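Local coordinates for protein S-adenosylmethionine-dependent methyltransferase (PDB 1Y8C) that probably transfers methyl groups from S-adenosylmethionine to an acceptor that is not known, at residues Q171-F183 with K192-K204. Sequence-based numbering, arbitrary orientation.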
# COMPACT_ATOMS: atom_id res chain seq x y z
N GLN A 171 17.48 9.67 -4.79
CA GLN A 171 18.83 9.16 -4.70
C GLN A 171 18.72 7.64 -4.81
O GLN A 171 18.13 7.00 -3.95
CB GLN A 171 19.46 9.59 -3.37
CG GLN A 171 20.49 8.63 -2.77
CD GLN A 171 21.67 8.38 -3.68
OE1 GLN A 171 22.45 7.45 -3.46
NE2 GLN A 171 21.83 9.22 -4.71
N PHE A 172 19.24 7.08 -5.89
CA PHE A 172 19.20 5.63 -6.07
C PHE A 172 20.58 5.05 -5.91
O PHE A 172 21.54 5.54 -6.50
CB PHE A 172 18.66 5.25 -7.45
CG PHE A 172 18.55 3.76 -7.65
CD1 PHE A 172 17.73 2.99 -6.83
CD2 PHE A 172 19.26 3.12 -8.67
CE1 PHE A 172 17.62 1.61 -7.00
CE2 PHE A 172 19.16 1.74 -8.85
CZ PHE A 172 18.33 0.99 -8.02
N GLU A 173 20.66 3.98 -5.12
CA GLU A 173 21.94 3.34 -4.84
C GLU A 173 21.79 1.93 -4.26
O GLU A 173 21.08 1.72 -3.27
CB GLU A 173 22.71 4.23 -3.87
CG GLU A 173 23.76 3.53 -3.03
CD GLU A 173 24.43 4.49 -2.07
OE1 GLU A 173 23.71 5.18 -1.31
OE2 GLU A 173 25.68 4.57 -2.07
N ASP A 174 22.45 0.96 -4.89
CA ASP A 174 22.41 -0.41 -4.40
C ASP A 174 20.98 -0.87 -4.14
O ASP A 174 20.60 -1.18 -3.02
CB ASP A 174 23.26 -0.49 -3.12
CG ASP A 174 23.38 -1.90 -2.56
OD1 ASP A 174 23.63 -2.85 -3.35
OD2 ASP A 174 23.24 -2.06 -1.33
N ASP A 175 20.18 -0.88 -5.21
CA ASP A 175 18.80 -1.31 -5.13
C ASP A 175 17.91 -0.58 -4.13
O ASP A 175 16.77 -1.00 -3.88
CB ASP A 175 18.74 -2.80 -4.84
CG ASP A 175 19.50 -3.61 -5.85
OD1 ASP A 175 19.35 -3.33 -7.06
OD2 ASP A 175 20.25 -4.52 -5.43
N LEU A 176 18.40 0.52 -3.56
CA LEU A 176 17.62 1.28 -2.60
C LEU A 176 17.42 2.69 -3.11
O LEU A 176 18.38 3.35 -3.51
CB LEU A 176 18.32 1.31 -1.25
CG LEU A 176 17.53 1.94 -0.09
CD1 LEU A 176 16.27 1.12 0.16
CD2 LEU A 176 18.38 1.98 1.18
N VAL A 177 16.18 3.16 -3.09
CA VAL A 177 15.86 4.51 -3.52
C VAL A 177 15.54 5.37 -2.32
O VAL A 177 14.68 5.02 -1.52
CB VAL A 177 14.64 4.53 -4.45
CG1 VAL A 177 14.29 5.96 -4.82
CG2 VAL A 177 14.93 3.72 -5.69
N SER A 178 16.21 6.50 -2.20
CA SER A 178 15.93 7.39 -1.09
C SER A 178 15.26 8.64 -1.64
O SER A 178 15.80 9.32 -2.52
CB SER A 178 17.23 7.75 -0.37
OG SER A 178 17.98 6.56 -0.17
N MSE A 179 14.06 8.93 -1.15
CA MSE A 179 13.30 10.06 -1.62
C MSE A 179 13.22 11.14 -0.56
O MSE A 179 12.83 10.88 0.58
CB MSE A 179 11.89 9.62 -1.99
CG MSE A 179 11.83 8.36 -2.84
SE MSE A 179 10.00 7.79 -3.14
CE MSE A 179 10.00 6.14 -2.13
N TYR A 180 13.58 12.35 -0.93
CA TYR A 180 13.51 13.46 -0.01
C TYR A 180 12.55 14.46 -0.63
O TYR A 180 12.78 14.94 -1.75
CB TYR A 180 14.90 14.08 0.18
CG TYR A 180 15.96 13.07 0.58
CD1 TYR A 180 16.43 12.12 -0.34
CD2 TYR A 180 16.49 13.06 1.87
CE1 TYR A 180 17.41 11.20 0.02
CE2 TYR A 180 17.48 12.13 2.23
CZ TYR A 180 17.93 11.21 1.30
OH TYR A 180 18.93 10.31 1.63
N ILE A 181 11.47 14.77 0.06
CA ILE A 181 10.50 15.69 -0.51
C ILE A 181 10.01 16.75 0.45
O ILE A 181 9.49 16.45 1.52
CB ILE A 181 9.25 14.95 -1.01
CG1 ILE A 181 9.64 13.75 -1.88
CG2 ILE A 181 8.40 15.91 -1.80
CD1 ILE A 181 8.44 12.98 -2.42
N SER A 182 10.16 18.00 0.03
CA SER A 182 9.72 19.15 0.81
C SER A 182 8.47 19.73 0.14
O SER A 182 8.51 20.17 -1.01
CB SER A 182 10.80 20.22 0.85
OG SER A 182 11.95 19.77 1.57
N PHE A 183 7.37 19.71 0.88
CA PHE A 183 6.11 20.25 0.40
C PHE A 183 5.85 21.57 1.06
O PHE A 183 6.29 21.82 2.17
CB PHE A 183 4.93 19.33 0.76
CG PHE A 183 4.79 18.15 -0.13
CD1 PHE A 183 5.37 16.93 0.22
CD2 PHE A 183 4.11 18.25 -1.33
CE1 PHE A 183 5.28 15.83 -0.62
CE2 PHE A 183 4.01 17.17 -2.18
CZ PHE A 183 4.60 15.95 -1.83
N LYS A 192 2.39 26.10 4.75
CA LYS A 192 2.82 25.18 5.79
C LYS A 192 3.75 24.18 5.14
O LYS A 192 3.46 23.65 4.07
CB LYS A 192 1.62 24.46 6.44
CG LYS A 192 2.03 23.57 7.62
CD LYS A 192 0.89 23.34 8.61
CE LYS A 192 -0.18 22.38 8.07
NZ LYS A 192 -1.33 22.19 9.02
N ARG A 193 4.89 23.92 5.78
CA ARG A 193 5.86 22.99 5.23
C ARG A 193 5.64 21.53 5.64
O ARG A 193 5.09 21.25 6.71
CB ARG A 193 7.27 23.45 5.62
CG ARG A 193 8.39 22.60 5.07
CD ARG A 193 9.74 23.31 5.14
NE ARG A 193 10.80 22.51 4.53
CZ ARG A 193 12.03 22.95 4.27
NH1 ARG A 193 12.36 24.19 4.57
NH2 ARG A 193 12.92 22.14 3.70
N PHE A 194 6.05 20.61 4.77
CA PHE A 194 5.93 19.17 5.00
C PHE A 194 7.15 18.45 4.44
O PHE A 194 7.23 18.25 3.24
CB PHE A 194 4.70 18.58 4.31
CG PHE A 194 3.40 18.94 4.95
CD1 PHE A 194 2.81 20.18 4.73
CD2 PHE A 194 2.74 18.02 5.76
CE1 PHE A 194 1.59 20.50 5.31
CE2 PHE A 194 1.52 18.33 6.34
CZ PHE A 194 0.94 19.57 6.12
N ASP A 195 8.08 18.05 5.29
CA ASP A 195 9.25 17.33 4.81
C ASP A 195 9.05 15.83 4.91
O ASP A 195 8.98 15.29 6.00
CB ASP A 195 10.49 17.72 5.62
CG ASP A 195 10.83 19.19 5.50
OD1 ASP A 195 10.81 19.70 4.36
OD2 ASP A 195 11.13 19.83 6.53
N GLU A 196 8.97 15.14 3.77
CA GLU A 196 8.80 13.69 3.77
C GLU A 196 10.06 13.02 3.25
O GLU A 196 10.61 13.41 2.22
CB GLU A 196 7.62 13.27 2.88
CG GLU A 196 6.26 13.79 3.33
CD GLU A 196 5.66 13.02 4.50
OE1 GLU A 196 5.37 11.82 4.34
OE2 GLU A 196 5.49 13.63 5.59
N GLU A 197 10.52 12.00 3.97
CA GLU A 197 11.70 11.27 3.58
C GLU A 197 11.43 9.78 3.71
O GLU A 197 11.32 9.25 4.81
CB GLU A 197 12.88 11.68 4.46
CG GLU A 197 14.15 10.89 4.19
CD GLU A 197 15.37 11.47 4.91
OE1 GLU A 197 16.40 10.76 4.97
OE2 GLU A 197 15.29 12.63 5.39
N HIS A 198 11.31 9.10 2.58
CA HIS A 198 11.03 7.67 2.60
C HIS A 198 12.12 6.90 1.86
O HIS A 198 12.85 7.45 1.04
CB HIS A 198 9.66 7.40 1.96
CG HIS A 198 8.54 8.18 2.58
ND1 HIS A 198 7.57 8.81 1.83
CD2 HIS A 198 8.24 8.43 3.88
CE1 HIS A 198 6.72 9.42 2.64
NE2 HIS A 198 7.11 9.20 3.89
N GLU A 199 12.21 5.60 2.15
CA GLU A 199 13.19 4.74 1.53
C GLU A 199 12.48 3.49 1.06
O GLU A 199 11.78 2.84 1.84
CB GLU A 199 14.24 4.39 2.57
CG GLU A 199 15.59 4.01 2.04
CD GLU A 199 16.65 4.16 3.12
OE1 GLU A 199 16.51 3.51 4.18
OE2 GLU A 199 17.62 4.93 2.90
N GLU A 200 12.62 3.16 -0.22
CA GLU A 200 11.99 1.97 -0.79
C GLU A 200 13.03 1.07 -1.48
O GLU A 200 13.96 1.57 -2.11
CB GLU A 200 10.89 2.36 -1.81
CG GLU A 200 9.53 2.72 -1.19
CD GLU A 200 8.39 2.89 -2.22
OE1 GLU A 200 8.42 2.21 -3.28
OE2 GLU A 200 7.46 3.68 -1.95
N ARG A 201 12.90 -0.24 -1.33
CA ARG A 201 13.84 -1.13 -1.97
C ARG A 201 13.27 -1.61 -3.29
O ARG A 201 12.07 -1.86 -3.40
CB ARG A 201 14.16 -2.35 -1.10
CG ARG A 201 15.55 -2.89 -1.42
CD ARG A 201 15.64 -4.39 -1.49
NE ARG A 201 16.13 -4.97 -0.24
CZ ARG A 201 16.88 -6.07 -0.18
NH1 ARG A 201 17.23 -6.71 -1.29
NH2 ARG A 201 17.28 -6.55 1.00
N ALA A 202 14.14 -1.74 -4.28
CA ALA A 202 13.70 -2.19 -5.58
C ALA A 202 13.84 -3.70 -5.66
O ALA A 202 14.92 -4.22 -5.93
CB ALA A 202 14.50 -1.51 -6.67
N TYR A 203 12.74 -4.40 -5.42
CA TYR A 203 12.71 -5.86 -5.46
C TYR A 203 12.38 -6.39 -6.85
O TYR A 203 11.50 -5.85 -7.54
CB TYR A 203 11.68 -6.40 -4.47
CG TYR A 203 12.07 -6.30 -3.02
CD1 TYR A 203 11.34 -5.50 -2.13
CD2 TYR A 203 13.15 -7.02 -2.52
CE1 TYR A 203 11.68 -5.43 -0.79
CE2 TYR A 203 13.49 -6.97 -1.17
CZ TYR A 203 12.75 -6.18 -0.31
OH TYR A 203 13.09 -6.13 1.02
N LYS A 204 13.08 -7.44 -7.27
CA LYS A 204 12.83 -8.04 -8.57
C LYS A 204 11.73 -9.08 -8.41
O LYS A 204 11.66 -9.76 -7.39
CB LYS A 204 14.10 -8.70 -9.11
CG LYS A 204 15.20 -7.70 -9.43
CD LYS A 204 16.35 -8.36 -10.16
CE LYS A 204 17.36 -7.33 -10.65
NZ LYS A 204 18.47 -7.98 -11.39
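Leu-176 lays its branched end across the stem of Glu-199 at about a right angle, with CD2 3.4 Å from CD of Glu-199 and CD1 beside CG. OE2 at the end of Glu-199 takes a weak hydrogen bond from OG of Ser-178. Further along this face, the ring of Tyr-180 and the extended chain of Glu-197 run side by side in the same direction, the ring and carboxylate planes 43° apart and CE2 of Tyr-180 3.2 Å from OE1 of Glu-197. OD1 of Asp-195 is gripped twice: OG of Ser-182 reaches it from the anti side at 3.0 Å, while NE of Arg-193 forms a salt bridge on its syn lone pair. These residues belong to an antiparallel beta hairpin, strands 176-186 and 191-201, and the latter is an outermost strand of the four-stranded sheet beside the Rossmann-like methyltransferase core. Paired backbone hydrogen bonds join the two strands from Val-177 with Glu-200 to Phe-183 with Phe-194, and Ala-202 N adds a nearly straight bond (175°) to Asp-175 O. On the other face, the selenomethionine Met-179 bends at chi3 (-112°), bringing CE to 3.6 Å from CG of Glu-200, whose OE1 is held by Asn-143. CB of Phe-183 meets CB of Phe-194 at 3.6 Å; the ring of Phe-194 stacks on Phe-6 of helix 3-15, while that of Phe-183 meets Phe-6 edge-to-face.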